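Local atomic coordinates of DUF1214 domain-containing protein (Burkholderia cenocepacia, PDB entry 6ANS), a protein that is of unknown function but belongs to the DUF1214 family, forms a two-chain assembly and carries a bound sodium ion. Residues Ala38-Thr43 and Arg233-Val238; Gly48-Arg53 and Thr241-Ala246; Leu291-Asp296 and Pro376-Val381; Asp296-Cys301 and Gly336-Ile341. One frame throughout, in Å; residues are numbered along the deposited sequence.

Overall arrangement
Near the N terminus, after helix 24-33, come helices 35-46 and 48-52, and each meets the long helix 224-251 about 190 residues later. Interaction 1 pairs 38-43 with 233-238, and interaction 2 pairs 48-53 with 241-246 further along the same helix; their segments alternate along the chain, so the two loops cross. Both lie in the helical layer and touch the second subunit. Interactions 3 and 4 follow later, and both reach one mixed sheet. Interaction 3 joins strand 289-295 to the late strand 377-382; interaction 4, within its span, sets the connection after strand 289-295 against the start of strand 338-343. The two share Asp296, whereas the centres of interactions 1 and 3 are about 41 Å apart.

Interaction 1 of 4, residues Ala38-Thr43 and Arg233-Val238; sequences ADFCDT and RAAQFV
Ala235 CB sits between the side chains of Phe40 and Thr43, which are one helical turn apart. Phe40 CD1 comes within 3.6 Å of Ala235 CB at an oblique angle, while Ala234 CB lies at the ring edge, 4.3 Å from Phe40 CE1. From the other flank Thr43 CG2 reaches Ala235 CB at 3.7 Å. With CG2 anti to the backbone N and OG1 beside it (chi1 -58°), the threonine offers its methyl to the alanine. This is a near-parallel helix pair, with short-segment axes 8.8 Å apart at 8°, and the small alanines suit the close passage of helix 35-46 over helix 224-251. Ala234 also rests on Ala77 of helix 60-83, whereas Cys41 faces Cys41 of the second subunit, placing helix 35-46 between the long helix and the dimer partner. The polar contacts run through Thr43 OG1. It donates to Asp39 O at 2.9 Å, reaching that carbonyl from the opposite face to Thr43 N, a common way for threonine to settle its hydroxyl within a helix. A water donates to the same OG1 (2.7 Å) and accepts from Gln236 NE2 (3.3 Å), bridging the two helices beside the partly exposed Gln236.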
loop_
_atom_site.group_PDB
_atom_site.type_symbol
_atom_site.label_atom_id
_atom_site.label_comp_id
_atom_site.label_asym_id
_atom_site.label_seq_id
_atom_site.Cartn_x
_atom_site.Cartn_y
_atom_site.Cartn_z
ATOM N N ALA A 38 -14.448 -17.398 4.315
ATOM C CA ALA A 38 -15.445 -17.615 3.272
ATOM C C ALA A 38 -16.419 -16.447 3.203
ATOM O O ALA A 38 -16.691 -15.913 2.120
ATOM C CB ALA A 38 -16.190 -18.928 3.521
ATOM N N ASP A 39 -16.940 -16.022 4.362
ATOM C CA ASP A 39 -17.884 -14.907 4.392
ATOM C C ASP A 39 -17.249 -13.626 3.877
ATOM O O ASP A 39 -17.901 -12.833 3.190
ATOM C CB ASP A 39 -18.397 -14.692 5.815
ATOM C CG ASP A 39 -19.250 -15.832 6.295
ATOM O OD1 ASP A 39 -19.572 -16.723 5.468
ATOM O OD2 ASP A 39 -19.559 -15.855 7.503
ATOM N N PHE A 40 -15.985 -13.397 4.237
ATOM C CA PHE A 40 -15.226 -12.247 3.742
ATOM C C PHE A 40 -15.174 -12.223 2.217
ATOM O O PHE A 40 -15.482 -11.203 1.582
ATOM C CB PHE A 40 -13.825 -12.299 4.363
ATOM C CG PHE A 40 -12.829 -11.355 3.767
ATOM C CD1 PHE A 40 -12.773 -10.032 4.193
ATOM C CD2 PHE A 40 -11.871 -11.812 2.857
ATOM C CE1 PHE A 40 -11.824 -9.157 3.670
ATOM C CE2 PHE A 40 -10.896 -10.949 2.340
ATOM C CZ PHE A 40 -10.872 -9.627 2.742
ATOM N N CYS A 41 -14.783 -13.345 1.607
ATOM C CA CYS A 41 -14.689 -13.388 0.151
ATOM C C CYS A 41 -16.068 -13.261 -0.501
ATOM O O CYS A 41 -16.216 -12.573 -1.521
ATOM C CB CYS A 41 -13.968 -14.673 -0.281
ATOM S SG CYS A 41 -12.230 -14.733 0.294
ATOM N N ASP A 42 -17.095 -13.880 0.088
ATOM C CA ASP A 42 -18.448 -13.773 -0.474
ATOM C C ASP A 42 -19.009 -12.355 -0.374
ATOM O O ASP A 42 -19.799 -11.937 -1.232
ATOM C CB ASP A 42 -19.412 -14.728 0.236
ATOM C CG ASP A 42 -19.146 -16.183 -0.093
ATOM O OD1 ASP A 42 -18.420 -16.460 -1.078
ATOM O OD2 ASP A 42 -19.700 -17.045 0.622
ATOM N N THR A 43 -18.672 -11.623 0.690
ATOM C CA THR A 43 -19.077 -10.224 0.759
ATOM C C THR A 43 -18.359 -9.412 -0.307
ATOM O O THR A 43 -18.974 -8.594 -0.997
ATOM C CB THR A 43 -18.805 -9.668 2.155
ATOM O OG1 THR A 43 -19.521 -10.454 3.112
ATOM C CG2 THR A 43 -19.210 -8.169 2.257
ATOM N N ARG A 233 -15.400 -6.104 8.830
ATOM C CA ARG A 233 -15.492 -4.662 8.603
ATOM C C ARG A 233 -14.825 -4.274 7.288
ATOM O O ARG A 233 -15.352 -3.439 6.539
ATOM C CB ARG A 233 -14.881 -3.879 9.776
ATOM C CG ARG A 233 -15.837 -3.744 10.998
ATOM C CD ARG A 233 -15.258 -2.801 12.068
ATOM N NE ARG A 233 -14.090 -3.399 12.714
ATOM C CZ ARG A 233 -14.167 -4.275 13.711
ATOM N NH1 ARG A 233 -15.357 -4.634 14.184
ATOM N NH2 ARG A 233 -13.060 -4.784 14.243
ATOM N N ALA A 234 -13.674 -4.880 6.981
ATOM C CA ALA A 234 -13.005 -4.587 5.715
ATOM C C ALA A 234 -13.890 -4.956 4.532
ATOM O O ALA A 234 -14.080 -4.153 3.614
ATOM C CB ALA A 234 -11.661 -5.319 5.641
ATOM N N ALA A 235 -14.471 -6.162 4.555
ATOM C CA ALA A 235 -15.339 -6.592 3.457
ATOM C C ALA A 235 -16.557 -5.693 3.344
ATOM O O ALA A 235 -16.960 -5.316 2.238
ATOM C CB ALA A 235 -15.781 -8.057 3.644
ATOM N N GLN A 236 -17.162 -5.345 4.484
ATOM C CA GLN A 236 -18.349 -4.499 4.459
ATOM C C GLN A 236 -18.018 -3.071 4.042
ATOM O O GLN A 236 -18.877 -2.385 3.478
ATOM C CB GLN A 236 -19.044 -4.541 5.824
ATOM C CG GLN A 236 -19.902 -5.804 6.008
ATOM C CD GLN A 236 -19.915 -6.305 7.436
ATOM O OE1 GLN A 236 -19.577 -5.568 8.369
ATOM N NE2 GLN A 236 -20.338 -7.564 7.623
ATOM N N PHE A 237 -16.785 -2.618 4.299
ATOM C CA PHE A 237 -16.333 -1.323 3.793
ATOM C C PHE A 237 -16.375 -1.272 2.268
ATOM O O PHE A 237 -16.804 -0.266 1.692
ATOM C CB PHE A 237 -14.919 -1.030 4.303
ATOM C CG PHE A 237 -14.377 0.328 3.903
ATOM C CD1 PHE A 237 -14.579 1.446 4.720
ATOM C CD2 PHE A 237 -13.649 0.481 2.723
ATOM C CE1 PHE A 237 -14.064 2.698 4.362
ATOM C CE2 PHE A 237 -13.139 1.727 2.351
ATOM C CZ PHE A 237 -13.341 2.844 3.174
ATOM N N VAL A 238 -15.915 -2.331 1.595
ATOM C CA VAL A 238 -15.942 -2.352 0.129
ATOM C C VAL A 238 -17.372 -2.228 -0.375
ATOM O O VAL A 238 -17.682 -1.396 -1.242
ATOM C CB VAL A 238 -15.294 -3.639 -0.417
ATOM C CG1 VAL A 238 -15.478 -3.696 -1.929
ATOM C CG2 VAL A 238 -13.831 -3.694 -0.065
HETATM O O HOH W 1 -21.129 -9.242 4.934
#

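Interaction 2 of 4, residues Gly48-Arg53 and Thr241-Ala246; sequences GEQILR and TSKLFA
Gln50 lays its side-chain amide against the backbone and CB of Lys243, with Gln50 OE1 3.4 Å from Lys243 CA and Gln50 CD 3.5 Å from Lys243 CB. The Gln50 side chain is bent at chi2 (-56°), which turns the amide alongside the long helix, while Gln50 CG rests 3.4 Å from Ser242 OG. That hydroxyl bonds to Val238 O and Glu239 O of its own helix, so a serine can present a small surface here with its polar end satisfied. The lysine's aliphatic chain passes the amide and carries its amino group away from the contact. Arg53 supplies the second part. Its NH1 donates to Gln50 OE1 at 3.0 Å, close to the guanidinium plane and almost in line with the amide C=O, which ties the two side chains together. Ala246 CB covers one face of the guanidinium, toward its rim and 3.4 Å from Arg53 NH1; a bare methyl suits a flat cation at this range. Salt bridges from NH2 to Asp247 and from NE to Asp55 probably fix the group's rotation. Arg53 is the first residue to leave helical backbone angles, and the arrangement is a helix-helix contact in which the C-terminal end of short helix 48-52 is held to helix 224-251 by this arginine.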
loop_
_atom_site.group_PDB
_atom_site.type_symbol
_atom_site.label_atom_id
_atom_site.label_comp_id
_atom_site.label_asym_id
_atom_site.label_seq_id
_atom_site.Cartn_x
_atom_site.Cartn_y
_atom_site.Cartn_z
ATOM N N GLY A 48 -19.620 -6.832 -6.256
ATOM C CA GLY A 48 -19.686 -6.680 -7.705
ATOM C C GLY A 48 -21.028 -6.181 -8.202
ATOM O O GLY A 48 -21.095 -5.561 -9.268
ATOM N N GLU A 49 -22.102 -6.424 -7.444
ATOM C CA GLU A 49 -23.420 -5.931 -7.842
ATOM C C GLU A 49 -23.474 -4.410 -7.869
ATOM O O GLU A 49 -24.262 -3.833 -8.628
ATOM C CB GLU A 49 -24.491 -6.487 -6.907
ATOM C CG GLU A 49 -24.574 -8.019 -6.939
ATOM C CD GLU A 49 -25.415 -8.607 -5.808
ATOM O OE1 GLU A 49 -25.905 -7.840 -4.952
ATOM O OE2 GLU A 49 -25.580 -9.847 -5.772
ATOM N N GLN A 50 -22.661 -3.735 -7.050
ATOM C CA GLN A 50 -22.630 -2.275 -7.121
ATOM C C GLN A 50 -22.073 -1.778 -8.456
ATOM O O GLN A 50 -22.416 -0.676 -8.897
ATOM C CB GLN A 50 -21.795 -1.706 -5.974
ATOM C CG GLN A 50 -22.304 -2.074 -4.607
ATOM C CD GLN A 50 -23.747 -1.667 -4.414
ATOM O OE1 GLN A 50 -24.187 -0.648 -4.932
ATOM N NE2 GLN A 50 -24.488 -2.466 -3.661
ATOM N N ILE A 51 -21.224 -2.570 -9.109
ATOM C CA ILE A 51 -20.685 -2.193 -10.412
ATOM C C ILE A 51 -21.703 -2.483 -11.503
ATOM O O ILE A 51 -21.826 -1.734 -12.477
ATOM C CB ILE A 51 -19.367 -2.950 -10.655
ATOM C CG1 ILE A 51 -18.437 -2.747 -9.465
ATOM C CG2 ILE A 51 -18.695 -2.510 -11.965
ATOM C CD1 ILE A 51 -18.245 -1.291 -9.099
ATOM N N LEU A 52 -22.460 -3.568 -11.338
ATOM C CA LEU A 52 -23.413 -4.035 -12.332
ATOM C C LEU A 52 -24.765 -3.338 -12.249
ATOM O O LEU A 52 -25.590 -3.548 -13.143
ATOM C CB LEU A 52 -23.594 -5.545 -12.193
ATOM C CG LEU A 52 -22.288 -6.325 -12.406
ATOM C CD1 LEU A 52 -22.473 -7.807 -12.079
ATOM C CD2 LEU A 52 -21.805 -6.150 -13.846
ATOM N N ARG A 53 -25.002 -2.538 -11.205
ATOM C CA ARG A 53 -26.220 -1.738 -11.059
ATOM C C ARG A 53 -26.682 -1.155 -12.383
ATOM O O ARG A 53 -25.892 -0.580 -13.137
ATOM C CB ARG A 53 -25.996 -0.587 -10.079
ATOM C CG ARG A 53 -25.860 -0.968 -8.645
ATOM C CD ARG A 53 -25.297 0.208 -7.833
ATOM N NE ARG A 53 -26.200 1.362 -7.776
ATOM C CZ ARG A 53 -26.276 2.182 -6.727
ATOM N NH1 ARG A 53 -25.529 1.945 -5.665
ATOM N NH2 ARG A 53 -27.095 3.230 -6.729
ATOM N N THR A 241 -18.975 1.335 0.789
ATOM C CA THR A 241 -18.374 2.524 0.183
ATOM C C THR A 241 -18.739 2.618 -1.286
ATOM O O THR A 241 -19.136 3.685 -1.770
ATOM C CB THR A 241 -16.855 2.504 0.349
ATOM O OG1 THR A 241 -16.541 2.478 1.741
ATOM C CG2 THR A 241 -16.182 3.738 -0.314
ATOM N N SER A 242 -18.614 1.503 -2.015
ATOM C CA SER A 242 -19.006 1.507 -3.419
ATOM C C SER A 242 -20.489 1.820 -3.559
ATOM O O SER A 242 -20.883 2.606 -4.427
ATOM C CB SER A 242 -18.654 0.171 -4.091
ATOM O OG SER A 242 -19.279 -0.962 -3.488
ATOM N N LYS A 243 -21.330 1.230 -2.701
ATOM C CA LYS A 243 -22.758 1.546 -2.759
ATOM C C LYS A 243 -23.006 3.027 -2.480
ATOM O O LYS A 243 -23.768 3.679 -3.204
ATOM C CB LYS A 243 -23.534 0.676 -1.773
ATOM C CG LYS A 243 -25.027 1.000 -1.630
ATOM C CD LYS A 243 -25.678 0.004 -0.651
ATOM C CE LYS A 243 -27.086 0.407 -0.199
ATOM N NZ LYS A 243 -27.926 0.997 -1.279
ATOM N N LEU A 244 -22.347 3.571 -1.449
ATOM C CA LEU A 244 -22.558 4.964 -1.040
ATOM C C LEU A 244 -22.292 5.925 -2.195
ATOM O O LEU A 244 -23.145 6.745 -2.548
ATOM C CB LEU A 244 -21.645 5.319 0.149
ATOM C CG LEU A 244 -21.520 6.805 0.536
ATOM C CD1 LEU A 244 -22.886 7.366 0.982
ATOM C CD2 LEU A 244 -20.454 7.060 1.625
ATOM N N PHE A 245 -21.111 5.834 -2.804
ATOM C CA PHE A 245 -20.785 6.816 -3.827
ATOM C C PHE A 245 -21.398 6.487 -5.180
ATOM O O PHE A 245 -21.563 7.398 -6.002
ATOM C CB PHE A 245 -19.271 6.988 -3.884
ATOM C CG PHE A 245 -18.732 7.649 -2.648
ATOM C CD1 PHE A 245 -19.097 8.961 -2.347
ATOM C CD2 PHE A 245 -17.961 6.940 -1.743
ATOM C CE1 PHE A 245 -18.638 9.583 -1.179
ATOM C CE2 PHE A 245 -17.515 7.532 -0.583
ATOM C CZ PHE A 245 -17.855 8.868 -0.298
ATOM N N ALA A 246 -21.800 5.237 -5.407
ATOM C CA ALA A 246 -22.624 4.952 -6.578
ATOM C C ALA A 246 -24.023 5.549 -6.429
ATOM O O ALA A 246 -24.608 6.016 -7.415
ATOM C CB ALA A 246 -22.721 3.445 -6.812
#

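Interaction 3 of 4, residues Leu291-Asp296 and Pro376-Val381; sequences LVIDVD and PRTRVV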
loop_
_atom_site.group_PDB
_atom_site.type_symbol
_atom_site.label_atom_id
_atom_site.label_comp_id
_atom_site.label_asym_id
_atom_site.label_seq_id
_atom_site.Cartn_x
_atom_site.Cartn_y
_atom_site.Cartn_z
ATOM N N LEU A 291 -17.082 20.556 -22.288
ATOM C CA LEU A 291 -17.836 21.188 -21.216
ATOM C C LEU A 291 -17.087 22.441 -20.787
ATOM O O LEU A 291 -15.948 22.355 -20.315
ATOM C CB LEU A 291 -18.013 20.237 -20.033
ATOM C CG LEU A 291 -18.893 20.801 -18.912
ATOM C CD1 LEU A 291 -20.349 20.942 -19.364
ATOM C CD2 LEU A 291 -18.791 19.964 -17.664
ATOM N N VAL A 292 -17.729 23.597 -20.937
ATOM C CA VAL A 292 -17.132 24.880 -20.595
ATOM C C VAL A 292 -17.656 25.299 -19.232
ATOM O O VAL A 292 -18.857 25.541 -19.070
ATOM C CB VAL A 292 -17.452 25.948 -21.650
ATOM C CG1 VAL A 292 -16.748 27.264 -21.298
ATOM C CG2 VAL A 292 -17.065 25.454 -23.046
ATOM N N ILE A 293 -16.754 25.400 -18.258
ATOM C CA ILE A 293 -17.081 25.795 -16.893
ATOM C C ILE A 293 -16.542 27.199 -16.664
ATOM O O ILE A 293 -15.396 27.492 -17.025
ATOM C CB ILE A 293 -16.491 24.812 -15.864
ATOM C CG1 ILE A 293 -16.798 23.359 -16.256
ATOM C CG2 ILE A 293 -16.999 25.119 -14.463
ATOM C CD1 ILE A 293 -16.062 22.330 -15.408
ATOM N N ASP A 294 -17.362 28.060 -16.054
ATOM C CA ASP A 294 -17.016 29.458 -15.826
ATOM C C ASP A 294 -17.403 29.877 -14.421
ATOM O O ASP A 294 -18.500 29.558 -13.952
ATOM C CB ASP A 294 -17.733 30.395 -16.804
ATOM C CG ASP A 294 -17.136 30.368 -18.184
ATOM O OD1 ASP A 294 -15.991 30.831 -18.348
ATOM O OD2 ASP A 294 -17.815 29.872 -19.105
ATOM N N VAL A 295 -16.511 30.625 -13.777
ATOM C CA VAL A 295 -16.834 31.425 -12.602
ATOM C C VAL A 295 -16.487 32.872 -12.938
ATOM O O VAL A 295 -15.409 33.147 -13.481
ATOM C CB VAL A 295 -16.091 30.940 -11.341
ATOM C CG1 VAL A 295 -16.630 29.572 -10.905
ATOM C CG2 VAL A 295 -14.582 30.883 -11.570
ATOM N N ASP A 296 -17.436 33.784 -12.697
ATOM C CA ASP A 296 -17.246 35.171 -13.118
ATOM C C ASP A 296 -16.218 35.884 -12.254
ATOM O O ASP A 296 -15.505 36.767 -12.742
ATOM C CB ASP A 296 -18.583 35.907 -13.097
ATOM C CG ASP A 296 -19.560 35.342 -14.112
ATOM O OD1 ASP A 296 -19.094 34.762 -15.113
ATOM O OD2 ASP A 296 -20.787 35.452 -13.901
ATOM N N PRO A 376 -20.122 27.908 -10.150
ATOM C CA PRO A 376 -19.800 27.797 -11.576
ATOM C C PRO A 376 -21.041 27.599 -12.437
ATOM O O PRO A 376 -22.006 26.944 -12.039
ATOM C CB PRO A 376 -18.881 26.568 -11.639
ATOM C CG PRO A 376 -18.377 26.376 -10.238
ATOM C CD PRO A 376 -19.508 26.826 -9.362
ATOM N N ARG A 377 -21.003 28.184 -13.628
ATOM C CA ARG A 377 -21.939 27.867 -14.690
ATOM C C ARG A 377 -21.228 26.997 -15.720
ATOM O O ARG A 377 -19.997 26.992 -15.817
ATOM C CB ARG A 377 -22.488 29.135 -15.353
ATOM C CG ARG A 377 -21.441 30.120 -15.828
ATOM C CD ARG A 377 -22.074 31.473 -16.221
ATOM N NE ARG A 377 -21.065 32.474 -16.577
ATOM C CZ ARG A 377 -20.457 32.517 -17.759
ATOM N NH1 ARG A 377 -20.765 31.626 -18.692
ATOM N NH2 ARG A 377 -19.550 33.451 -18.016
ATOM N N THR A 378 -22.019 26.232 -16.471
ATOM C CA THR A 378 -21.494 25.293 -17.448
ATOM C C THR A 378 -22.303 25.391 -18.733
ATOM O O THR A 378 -23.465 25.805 -18.728
ATOM C CB THR A 378 -21.555 23.843 -16.946
ATOM O OG1 THR A 378 -22.925 23.428 -16.890
ATOM C CG2 THR A 378 -20.926 23.714 -15.554
ATOM N N ARG A 379 -21.677 24.989 -19.838
ATOM C CA ARG A 379 -22.394 24.772 -21.087
ATOM C C ARG A 379 -21.590 23.799 -21.939
ATOM O O ARG A 379 -20.366 23.702 -21.807
ATOM C CB ARG A 379 -22.658 26.082 -21.836
ATOM C CG ARG A 379 -21.439 26.749 -22.416
ATOM C CD ARG A 379 -21.776 28.153 -22.921
ATOM N NE ARG A 379 -20.695 28.709 -23.732
ATOM C CZ ARG A 379 -19.615 29.297 -23.228
ATOM N NH1 ARG A 379 -19.475 29.397 -21.911
ATOM N NH2 ARG A 379 -18.674 29.776 -24.038
ATOM N N VAL A 380 -22.300 23.026 -22.757
ATOM C CA VAL A 380 -21.692 22.069 -23.674
ATOM C C VAL A 380 -21.614 22.676 -25.067
ATOM O O VAL A 380 -22.610 23.194 -25.585
ATOM C CB VAL A 380 -22.475 20.746 -23.702
ATOM C CG1 VAL A 380 -21.861 19.804 -24.735
ATOM C CG2 VAL A 380 -22.477 20.102 -22.319
ATOM N N VAL A 381 -20.429 22.622 -25.675
ATOM C CA VAL A 381 -20.217 23.101 -27.036
ATOM C C VAL A 381 -19.430 22.048 -27.810
ATOM O O VAL A 381 -18.954 21.058 -27.254
ATOM C CB VAL A 381 -19.484 24.455 -27.081
ATOM C CG1 VAL A 381 -20.216 25.491 -26.233
ATOM C CG2 VAL A 381 -18.047 24.280 -26.616
HETATM O O HOH W 2 -19.831 28.179 -19.136
#
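Val292 and Asp294 form hydrogen-bonded pairs with Arg379 and Arg377, in antiparallel strands whose segment axes run at 158° with a closest approach of 4.6 Å. Each pair is joined by two backbone N-H...O hydrogen bonds; Val292 N to Arg379 O, at 2.8 Å, is nearly straight. Leu291 with Val380 and Ile293 with Thr378 are the non-hydrogen-bonded pairs, and their side chains share a face on which Leu291 CD1 meets Val380 CG2 at 3.7 Å. Beta-branched residues such as Val292, Ile293 and Thr378 suit extended strands. Ile293 CG2 also lies beside Pro376 CB, and both residues touch Trp365 of strand 360-368, in another sheet. Strand 377-382 is an outermost strand of a mixed sheet within this chain, with strand 289-295 between it and 338-343. The other face carries a salt-bridge network. The CG of Arg377 sits between its backbone N and carbonyl carbon (chi1 52°), and from there the extended chain leans over Asp294, whose CB lies above the centre of the guanidinium. At its edge, Arg377 NH2 donates to the syn lone pair of Asp296 OD1 at 3.2 Å. Asp294 OD2 faces Arg377 NH1 from well out of its plane, a purely electrostatic contact, but receives a weak bond from Arg379 NH1 (3.3 Å), the Asp294 carboxylate and Arg379 guanidinium nearly coplanar. A water donates to Asp294 OD2 (2.6 Å) and Val292 O; Asp294 OD1 hydrogen-bonds Thr339 OG1 of strand 338-343.

Interaction 4 of 4, residues Asp296-Cys301 and Gly336-Ile341; sequences DTVPDC and GGVTVI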
loop_
_atom_site.group_PDB
_atom_site.type_symbol
_atom_site.label_atom_id
_atom_site.label_comp_id
_atom_site.label_asym_id
_atom_site.label_seq_id
_atom_site.Cartn_x
_atom_site.Cartn_y
_atom_site.Cartn_z
ATOM N N ASP A 296 -17.436 33.784 -12.697
ATOM C CA ASP A 296 -17.246 35.171 -13.118
ATOM C C ASP A 296 -16.218 35.884 -12.254
ATOM O O ASP A 296 -15.505 36.767 -12.742
ATOM C CB ASP A 296 -18.583 35.907 -13.097
ATOM C CG ASP A 296 -19.560 35.342 -14.112
ATOM O OD1 ASP A 296 -19.094 34.762 -15.113
ATOM O OD2 ASP A 296 -20.787 35.452 -13.901
ATOM N N THR A 297 -16.127 35.515 -10.982
ATOM C CA THR A 297 -15.113 36.019 -10.071
ATOM C C THR A 297 -14.525 34.833 -9.323
ATOM O O THR A 297 -15.110 33.749 -9.289
ATOM C CB THR A 297 -15.689 37.024 -9.059
ATOM O OG1 THR A 297 -16.707 36.379 -8.282
ATOM C CG2 THR A 297 -16.291 38.242 -9.762
ATOM N N VAL A 298 -13.358 35.037 -8.732
ATOM C CA VAL A 298 -12.754 34.063 -7.829
ATOM C C VAL A 298 -12.806 34.640 -6.418
ATOM O O VAL A 298 -12.228 35.706 -6.170
ATOM C CB VAL A 298 -11.314 33.716 -8.236
ATOM C CG1 VAL A 298 -10.730 32.699 -7.268
ATOM C CG2 VAL A 298 -11.291 33.180 -9.651
ATOM N N PRO A 299 -13.471 33.986 -5.474
ATOM C CA PRO A 299 -13.554 34.537 -4.120
ATOM C C PRO A 299 -12.212 34.478 -3.412
ATOM O O PRO A 299 -11.334 33.674 -3.739
ATOM C CB PRO A 299 -14.576 33.631 -3.428
ATOM C CG PRO A 299 -14.446 32.317 -4.147
ATOM C CD PRO A 299 -14.116 32.664 -5.583
ATOM N N ASP A 300 -12.063 35.356 -2.421
ATOM C CA ASP A 300 -10.956 35.236 -1.481
ATOM C C ASP A 300 -11.012 33.872 -0.811
ATOM O O ASP A 300 -12.010 33.524 -0.174
ATOM C CB ASP A 300 -11.021 36.345 -0.427
ATOM C CG ASP A 300 -10.571 37.695 -0.964
ATOM O OD1 ASP A 300 -9.756 37.721 -1.916
ATOM O OD2 ASP A 300 -11.020 38.730 -0.423
ATOM N N CYS A 301 -9.950 33.092 -0.959
ATOM C CA CYS A 301 -9.944 31.764 -0.367
ATOM C C CYS A 301 -8.507 31.309 -0.193
ATOM O O CYS A 301 -7.576 31.876 -0.772
ATOM C CB CYS A 301 -10.728 30.771 -1.229
ATOM S SG CYS A 301 -10.043 30.568 -2.893
ATOM N N GLY A 336 -10.722 38.809 -14.641
ATOM C CA GLY A 336 -10.642 38.193 -13.329
ATOM C C GLY A 336 -11.383 36.877 -13.168
ATOM O O GLY A 336 -11.161 36.176 -12.167
ATOM N N GLY A 337 -12.244 36.506 -14.107
ATOM C CA GLY A 337 -12.903 35.214 -14.036
ATOM C C GLY A 337 -11.942 34.082 -14.361
ATOM O O GLY A 337 -10.762 34.273 -14.660
ATOM N N VAL A 338 -12.460 32.863 -14.256
ATOM C CA VAL A 338 -11.704 31.665 -14.590
ATOM C C VAL A 338 -12.585 30.754 -15.430
ATOM O O VAL A 338 -13.759 30.523 -15.101
ATOM C CB VAL A 338 -11.190 30.933 -13.337
ATOM C CG1 VAL A 338 -10.645 29.583 -13.717
ATOM C CG2 VAL A 338 -10.075 31.749 -12.673
ATOM N N THR A 339 -12.014 30.250 -16.520
ATOM C CA THR A 339 -12.647 29.271 -17.382
ATOM C C THR A 339 -11.823 27.992 -17.332
ATOM O O THR A 339 -10.585 28.039 -17.319
ATOM C CB THR A 339 -12.761 29.792 -18.819
ATOM O OG1 THR A 339 -13.521 31.010 -18.826
ATOM C CG2 THR A 339 -13.477 28.788 -19.691
ATOM N N VAL A 340 -12.522 26.859 -17.251
ATOM C CA VAL A 340 -11.932 25.523 -17.273
ATOM C C VAL A 340 -12.700 24.686 -18.290
ATOM O O VAL A 340 -13.936 24.617 -18.235
ATOM C CB VAL A 340 -11.980 24.847 -15.887
ATOM C CG1 VAL A 340 -11.377 23.460 -15.963
ATOM C CG2 VAL A 340 -11.265 25.689 -14.835
ATOM N N ILE A 341 -11.976 24.010 -19.181
ATOM C CA ILE A 341 -12.579 23.265 -20.282
ATOM C C ILE A 341 -12.317 21.777 -20.087
ATOM O O ILE A 341 -11.161 21.358 -19.963
ATOM C CB ILE A 341 -12.024 23.722 -21.640
ATOM C CG1 ILE A 341 -12.121 25.244 -21.791
ATOM C CG2 ILE A 341 -12.711 22.966 -22.765
ATOM C CD1 ILE A 341 -13.471 25.743 -22.223
#
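The flat groups that meet between Asp296-Val298 and Gly336-Val338 are peptide units rather than rings. Gly337 CA lies closer to the oxygen end of the Asp296-Thr297 peptide: Asp296 O is 3.3 Å from Gly337 CA, and Thr297 N is 4.5 Å from that same carbon. On the Gly336-Gly337 peptide, Gly336 O lies near the methyl Val298 CG2, 3.9 Å away. Glycine suits both places. Gly337 has no side chain to stand in the way of the Asp296 carbonyl, so the two backbones can approach to 4.4 Å between Asp296 CA and Gly337 CA. Gly336 has a positive phi of 88°, easy for a residue with no beta carbon to press on the carbonyl before it.

These residues lie where two neighbouring antiparallel strands of a mixed sheet reach the end of their ladder. Strand 289-295 is giving way to the connection that leads to strand 303-309 in another sheet, and strand 338-343 is beginning; Val338 and Val295 are still joined by backbone hydrogen bonding. Asp335 OD1 accepts from Gly337 N, helping to hold the turn into the strand.

The side-chain part is a valine pair. Val298 CG2 touches Val338 CG2 at 3.6 Å, the two side chains crossing at a slant. In Val298, CG1 is anti to the backbone N (chi1 -180°), a rotation that leaves CG2 as the methyl facing Val338. Branched, apolar valine fits here because both side chains also touch Trp304 of strand 303-309.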